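Long-range contacts in lyase/mutase (Burkholderia cenocepacia, PDB 4LSB), which belongs to the phosphoenolpyruvate phosphomutase family of lyases and mutases, enzymes built on a TIM barrel, and carries a bound magnesium ion in this model: residues Val192-Gly197 and Pro214-Met219; Glu203-Thr208 and Ala232-Lys237. All coordinates share one frame; numbering follows the deposited sequence.

Both contacts belong to the same arc of the TIM barrel, and helix 201-211 ties them together: it connects the two strands paired in contact 1 and supplies one side of contact 2. Contact 1 is the buried one, a parallel strand pair whose main chains bond directly at one end and through waters at the other, with a tyrosine ring over an asparagine amide. Contact 2 lies farther out, partly buried, where the helix meets the turn leading to the next strand; its chemistry is aliphatic packing plus one threonine-to-carbonyl bond. They touch through Val-217 and Val-236, whose CG2 atoms are 3.6 Å apart, and through backbone pairing of Val-215 with Lys-237.

Contact 1 of 2, residues Val192-Gly197 and Pro214-Met219; sequences VLYAPG and PVNVVM
Val-192 opens the pairing of two parallel strands of the TIM barrel, 192-194 and 215-218, the two strands of a beta-alpha-beta unit whose connecting helix is 201-211. Its CG1 lies 3.9 Å from Asn-216 N, while CG2 rests on the ring of Pro-214. Leu-193 supplies both direct main-chain bonds: its N donates to Pro-214 O (2.9 Å), and its O accepts from Asn-216 N. Its side chain turns to the face that Val-215 shares, towards helix 175-187.

Tyr-194 points to the other face, beside Asn-216. With CG anti to the backbone N (chi1 171°), the ring extends along the neighbouring strand, and Asn-216 ND2 comes over its centre, 3.3 Å above the plane. The amide is tilted 55° to the ring and is held by Arg-238 NE on OD1 and Ser-240 OG on ND2, so the polar end of this asparagine is tied to the next strand, 238-240. Pro-196 CD lies over the opposite face, offset toward the ring's rim, and the phenol oxygen presses on Val-218, OH to CB 3.2 Å.

From Ala-195 onward the backbones part and water fills the gap. One water accepts from Ala-195 N and lies 2.8 Å from Asn-216 O; another joins Ala-195 O to Val-218 N, 3.1 Å from each. The side chain of Pro-196 is about 9 Å from the bound magnesium ion, and its CB meets Val-218 CG1 at 4.2 Å.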
loop_
_atom_site.group_PDB
_atom_site.type_symbol
_atom_site.label_atom_id
_atom_site.label_comp_id
_atom_site.label_asym_id
_atom_site.label_seq_id
_atom_site.Cartn_x
_atom_site.Cartn_y
_atom_site.Cartn_z
ATOM N N VAL B 192 9.635 -2.444 -27.474
ATOM C CA VAL B 192 8.292 -1.908 -27.269
ATOM C C VAL B 192 8.441 -0.415 -27.193
ATOM O O VAL B 192 9.455 0.077 -26.687
ATOM C CB VAL B 192 7.640 -2.418 -25.979
ATOM C CG1 VAL B 192 6.234 -1.842 -25.834
ATOM C CG2 VAL B 192 7.621 -3.930 -25.933
ATOM N N LEU B 193 7.522 0.310 -27.817
ATOM C CA LEU B 193 7.626 1.769 -27.880
ATOM C C LEU B 193 6.442 2.402 -27.123
ATOM O O LEU B 193 5.339 1.930 -27.177
ATOM C CB LEU B 193 7.634 2.291 -29.331
ATOM C CG LEU B 193 8.857 1.969 -30.187
ATOM C CD1 LEU B 193 10.165 2.393 -29.520
ATOM C CD2 LEU B 193 8.838 0.488 -30.523
ATOM N N TYR B 194 6.690 3.498 -26.431
ATOM C CA TYR B 194 5.660 4.055 -25.536
ATOM C C TYR B 194 5.806 5.587 -25.434
ATOM O O TYR B 194 6.865 6.071 -25.039
ATOM C CB TYR B 194 5.792 3.383 -24.181
ATOM C CG TYR B 194 4.986 3.881 -22.947
ATOM C CD1 TYR B 194 3.813 4.617 -23.033
ATOM C CD2 TYR B 194 5.402 3.505 -21.684
ATOM C CE1 TYR B 194 3.123 5.012 -21.887
ATOM C CE2 TYR B 194 4.729 3.893 -20.558
ATOM C CZ TYR B 194 3.587 4.648 -20.669
ATOM O OH TYR B 194 2.957 4.983 -19.485
ATOM N N ALA B 195 4.732 6.305 -25.796
ATOM C CA ALA B 195 4.650 7.779 -25.612
ATOM C C ALA B 195 3.525 8.164 -24.636
ATOM O O ALA B 195 2.398 8.316 -25.048
ATOM C CB ALA B 195 4.411 8.441 -26.948
ATOM N N PRO B 196 3.828 8.305 -23.346
ATOM C CA PRO B 196 2.757 8.600 -22.416
ATOM C C PRO B 196 2.180 9.991 -22.681
ATOM O O PRO B 196 2.900 10.896 -23.108
ATOM C CB PRO B 196 3.422 8.491 -21.049
ATOM C CG PRO B 196 4.873 8.626 -21.313
ATOM C CD PRO B 196 5.124 8.145 -22.666
ATOM N N GLY B 197 0.875 10.135 -22.495
ATOM C CA GLY B 197 0.234 11.421 -22.859
ATOM C C GLY B 197 -0.493 11.499 -24.177
ATOM O O GLY B 197 -1.376 12.333 -24.323
ATOM N N PRO B 214 5.698 -3.438 -31.378
ATOM C CA PRO B 214 4.692 -3.258 -30.337
ATOM C C PRO B 214 4.690 -1.869 -29.710
ATOM O O PRO B 214 5.742 -1.345 -29.340
ATOM C CB PRO B 214 5.085 -4.285 -29.304
ATOM C CG PRO B 214 5.667 -5.417 -30.134
ATOM C CD PRO B 214 6.491 -4.667 -31.139
ATOM N N VAL B 215 3.506 -1.363 -29.455
ATOM C CA VAL B 215 3.328 -0.075 -28.765
ATOM C C VAL B 215 2.552 -0.283 -27.466
ATOM O O VAL B 215 1.565 -1.043 -27.436
ATOM C CB VAL B 215 2.648 0.947 -29.696
ATOM C CG1 VAL B 215 2.177 2.203 -28.952
ATOM C CG2 VAL B 215 3.587 1.309 -30.836
ATOM N N ASN B 216 3.015 0.365 -26.384
ATOM C CA ASN B 216 2.276 0.394 -25.112
ATOM C C ASN B 216 1.593 1.743 -25.056
ATOM O O ASN B 216 2.204 2.759 -25.387
ATOM C CB ASN B 216 3.283 0.285 -23.942
ATOM C CG ASN B 216 2.631 0.369 -22.569
ATOM O OD1 ASN B 216 2.461 -0.639 -21.940
ATOM N ND2 ASN B 216 2.362 1.582 -22.062
ATOM N N VAL B 217 0.336 1.742 -24.619
ATOM C CA VAL B 217 -0.418 2.958 -24.345
ATOM C C VAL B 217 -0.857 2.898 -22.876
ATOM O O VAL B 217 -1.241 1.823 -22.389
ATOM C CB VAL B 217 -1.669 3.028 -25.240
ATOM C CG1 VAL B 217 -2.649 4.052 -24.724
ATOM C CG2 VAL B 217 -1.225 3.321 -26.679
ATOM N N VAL B 218 -0.734 4.021 -22.176
ATOM C CA VAL B 218 -1.172 4.092 -20.772
ATOM C C VAL B 218 -2.551 4.732 -20.737
ATOM O O VAL B 218 -2.831 5.658 -21.482
ATOM C CB VAL B 218 -0.193 4.867 -19.856
ATOM C CG1 VAL B 218 -0.034 6.318 -20.282
ATOM C CG2 VAL B 218 -0.663 4.789 -18.413
ATOM N N MET B 219 -3.402 4.185 -19.884
ATOM C CA MET B 219 -4.709 4.678 -19.692
ATOM C C MET B 219 -4.842 5.213 -18.261
ATOM O O MET B 219 -4.331 4.602 -17.315
ATOM C CB MET B 219 -5.754 3.600 -19.975
ATOM C CG MET B 219 -6.037 3.478 -21.445
ATOM S SD MET B 219 -7.002 4.875 -22.044
ATOM C CE MET B 219 -6.024 5.384 -23.443
HETATM O O HOH W 1 2.233 5.236 -26.680
HETATM O O HOH W 2 0.229 6.376 -23.899
HETATM O O HOH W 3 -1.533 8.264 -23.072
#

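Contact 2 of 2, residues Glu203-Thr208 and Ala232-Lys237; sequences EIAAVT and AALGVK
Thr-208 reaches across from helix 201-211 to the carbonyl of Leu-234, and this is the one hydrogen bond between segments 203-208 and 232-237. OG1 donates to Leu-234 O over a short 2.6 Å, lying in the carbonyl plane with a C=O...OG1 angle of 155°. A chi1 of 65° puts the hydroxyl between the backbone N and the carbonyl carbon of its own residue and leaves CG2 facing the turn, where it rests 3.7 Å from Gly-235 C and 4.0 Å from Val-236 CG2.

One helical turn earlier, Ile-204 extends the apolar patch. Its CG2 meets Val-236 CG2 at 3.5 Å, closer than carbons usually pack, and also touches Leu-234 CB, the two side chains crossing at about a right angle. Leu-234 also reaches the next helix residue, with its CD2 4.0 Å from Ala-205 CB, where both side chains are only partly buried.

Behind this first shell, the turn at Gly-235 probably fixes the direction of the Leu-234 carbonyl. Gly-235 leaves the end of helix 228-233 with positive phi (91°) in a Schellman motif, with two bonds back into the last helical turn, one of them from Gly-235 N to Ala-232 O (2.9 Å). Leu-226 backs both Ile-204 and Leu-234, Leu-231 touches both Ile-204 and Val-236, and Val-217 packs on Ile-204. Beyond the turn, Lys-237 pairs through its backbone with Phe-32, and its NZ bonds to the carbonyls of Arg-28 and Gly-30. A barrel helix is thus packed against the Schellman-capped end of the following helix, just where the chain turns back into strand 238-240, within the outer helical layer of a TIM barrel.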
loop_
_atom_site.group_PDB
_atom_site.type_symbol
_atom_site.label_atom_id
_atom_site.label_comp_id
_atom_site.label_asym_id
_atom_site.label_seq_id
_atom_site.Cartn_x
_atom_site.Cartn_y
_atom_site.Cartn_z
ATOM N N GLU B 203 -4.456 9.857 -33.163
ATOM C CA GLU B 203 -3.010 10.009 -32.889
ATOM C C GLU B 203 -2.356 8.642 -32.555
ATOM O O GLU B 203 -1.303 8.278 -33.083
ATOM C CB GLU B 203 -2.757 11.032 -31.787
ATOM C CG GLU B 203 -3.126 12.473 -32.185
ATOM C CD GLU B 203 -2.428 13.560 -31.365
ATOM O OE1 GLU B 203 -1.906 13.282 -30.281
ATOM O OE2 GLU B 203 -2.405 14.742 -31.809
ATOM N N ILE B 204 -3.018 7.862 -31.718
ATOM C CA ILE B 204 -2.533 6.505 -31.389
ATOM C C ILE B 204 -2.411 5.596 -32.619
ATOM O O ILE B 204 -1.411 4.890 -32.813
ATOM C CB ILE B 204 -3.470 5.827 -30.350
ATOM C CG1 ILE B 204 -3.357 6.480 -28.991
ATOM C CG2 ILE B 204 -3.156 4.352 -30.203
ATOM C CD1 ILE B 204 -4.461 6.112 -28.051
ATOM N N ALA B 205 -3.432 5.573 -33.462
ATOM C CA ALA B 205 -3.361 4.733 -34.658
ATOM C C ALA B 205 -2.205 5.115 -35.583
ATOM O O ALA B 205 -1.617 4.283 -36.239
ATOM C CB ALA B 205 -4.655 4.777 -35.407
ATOM N N ALA B 206 -1.901 6.399 -35.656
ATOM C CA ALA B 206 -0.763 6.889 -36.447
ATOM C C ALA B 206 0.568 6.451 -35.849
ATOM O O ALA B 206 1.508 6.183 -36.574
ATOM C CB ALA B 206 -0.792 8.395 -36.531
ATOM N N VAL B 207 0.659 6.503 -34.540
ATOM C CA VAL B 207 1.837 5.925 -33.836
ATOM C C VAL B 207 2.028 4.437 -34.163
ATOM O O VAL B 207 3.110 4.049 -34.559
ATOM C CB VAL B 207 1.768 6.091 -32.302
ATOM C CG1 VAL B 207 2.976 5.463 -31.659
ATOM C CG2 VAL B 207 1.795 7.562 -31.983
ATOM N N THR B 208 0.992 3.631 -34.009
ATOM C CA THR B 208 1.172 2.186 -34.185
ATOM C C THR B 208 1.493 1.861 -35.652
ATOM O O THR B 208 2.297 0.957 -35.949
ATOM C CB THR B 208 -0.079 1.406 -33.726
ATOM O OG1 THR B 208 -1.205 1.722 -34.563
ATOM C CG2 THR B 208 -0.475 1.775 -32.285
ATOM N N ALA B 232 -6.871 -2.192 -29.143
ATOM C CA ALA B 232 -6.449 -3.242 -30.043
ATOM C C ALA B 232 -6.790 -2.882 -31.518
ATOM O O ALA B 232 -5.988 -3.107 -32.421
ATOM C CB ALA B 232 -7.085 -4.579 -29.624
ATOM N N ALA B 233 -7.954 -2.285 -31.742
ATOM C CA ALA B 233 -8.399 -1.903 -33.089
ATOM C C ALA B 233 -7.547 -0.765 -33.674
ATOM O O ALA B 233 -7.444 -0.619 -34.896
ATOM C CB ALA B 233 -9.855 -1.487 -33.047
ATOM N N LEU B 234 -6.956 0.050 -32.785
ATOM C CA LEU B 234 -5.993 1.084 -33.174
ATOM C C LEU B 234 -4.552 0.511 -33.338
ATOM O O LEU B 234 -3.606 1.231 -33.647
ATOM C CB LEU B 234 -6.035 2.202 -32.147
ATOM C CG LEU B 234 -7.391 2.854 -31.952
ATOM C CD1 LEU B 234 -7.405 3.727 -30.711
ATOM C CD2 LEU B 234 -7.754 3.684 -33.174
ATOM N N GLY B 235 -4.383 -0.780 -33.113
ATOM C CA GLY B 235 -3.112 -1.436 -33.362
ATOM C C GLY B 235 -2.161 -1.475 -32.182
ATOM O O GLY B 235 -1.003 -1.884 -32.327
ATOM N N VAL B 236 -2.659 -1.075 -31.019
ATOM C CA VAL B 236 -1.919 -1.145 -29.782
ATOM C C VAL B 236 -1.718 -2.577 -29.359
ATOM O O VAL B 236 -2.609 -3.428 -29.530
ATOM C CB VAL B 236 -2.658 -0.375 -28.662
ATOM C CG1 VAL B 236 -1.875 -0.414 -27.354
ATOM C CG2 VAL B 236 -2.807 1.084 -29.077
ATOM N N LYS B 237 -0.536 -2.853 -28.791
ATOM C CA LYS B 237 -0.250 -4.191 -28.288
ATOM C C LYS B 237 -0.375 -4.357 -26.758
ATOM O O LYS B 237 -0.733 -5.417 -26.276
ATOM C CB LYS B 237 1.161 -4.581 -28.716
ATOM C CG LYS B 237 1.549 -6.014 -28.364
ATOM C CD LYS B 237 0.585 -7.078 -28.849
ATOM C CE LYS B 237 0.424 -7.015 -30.372
ATOM N NZ LYS B 237 -0.438 -8.134 -30.834
#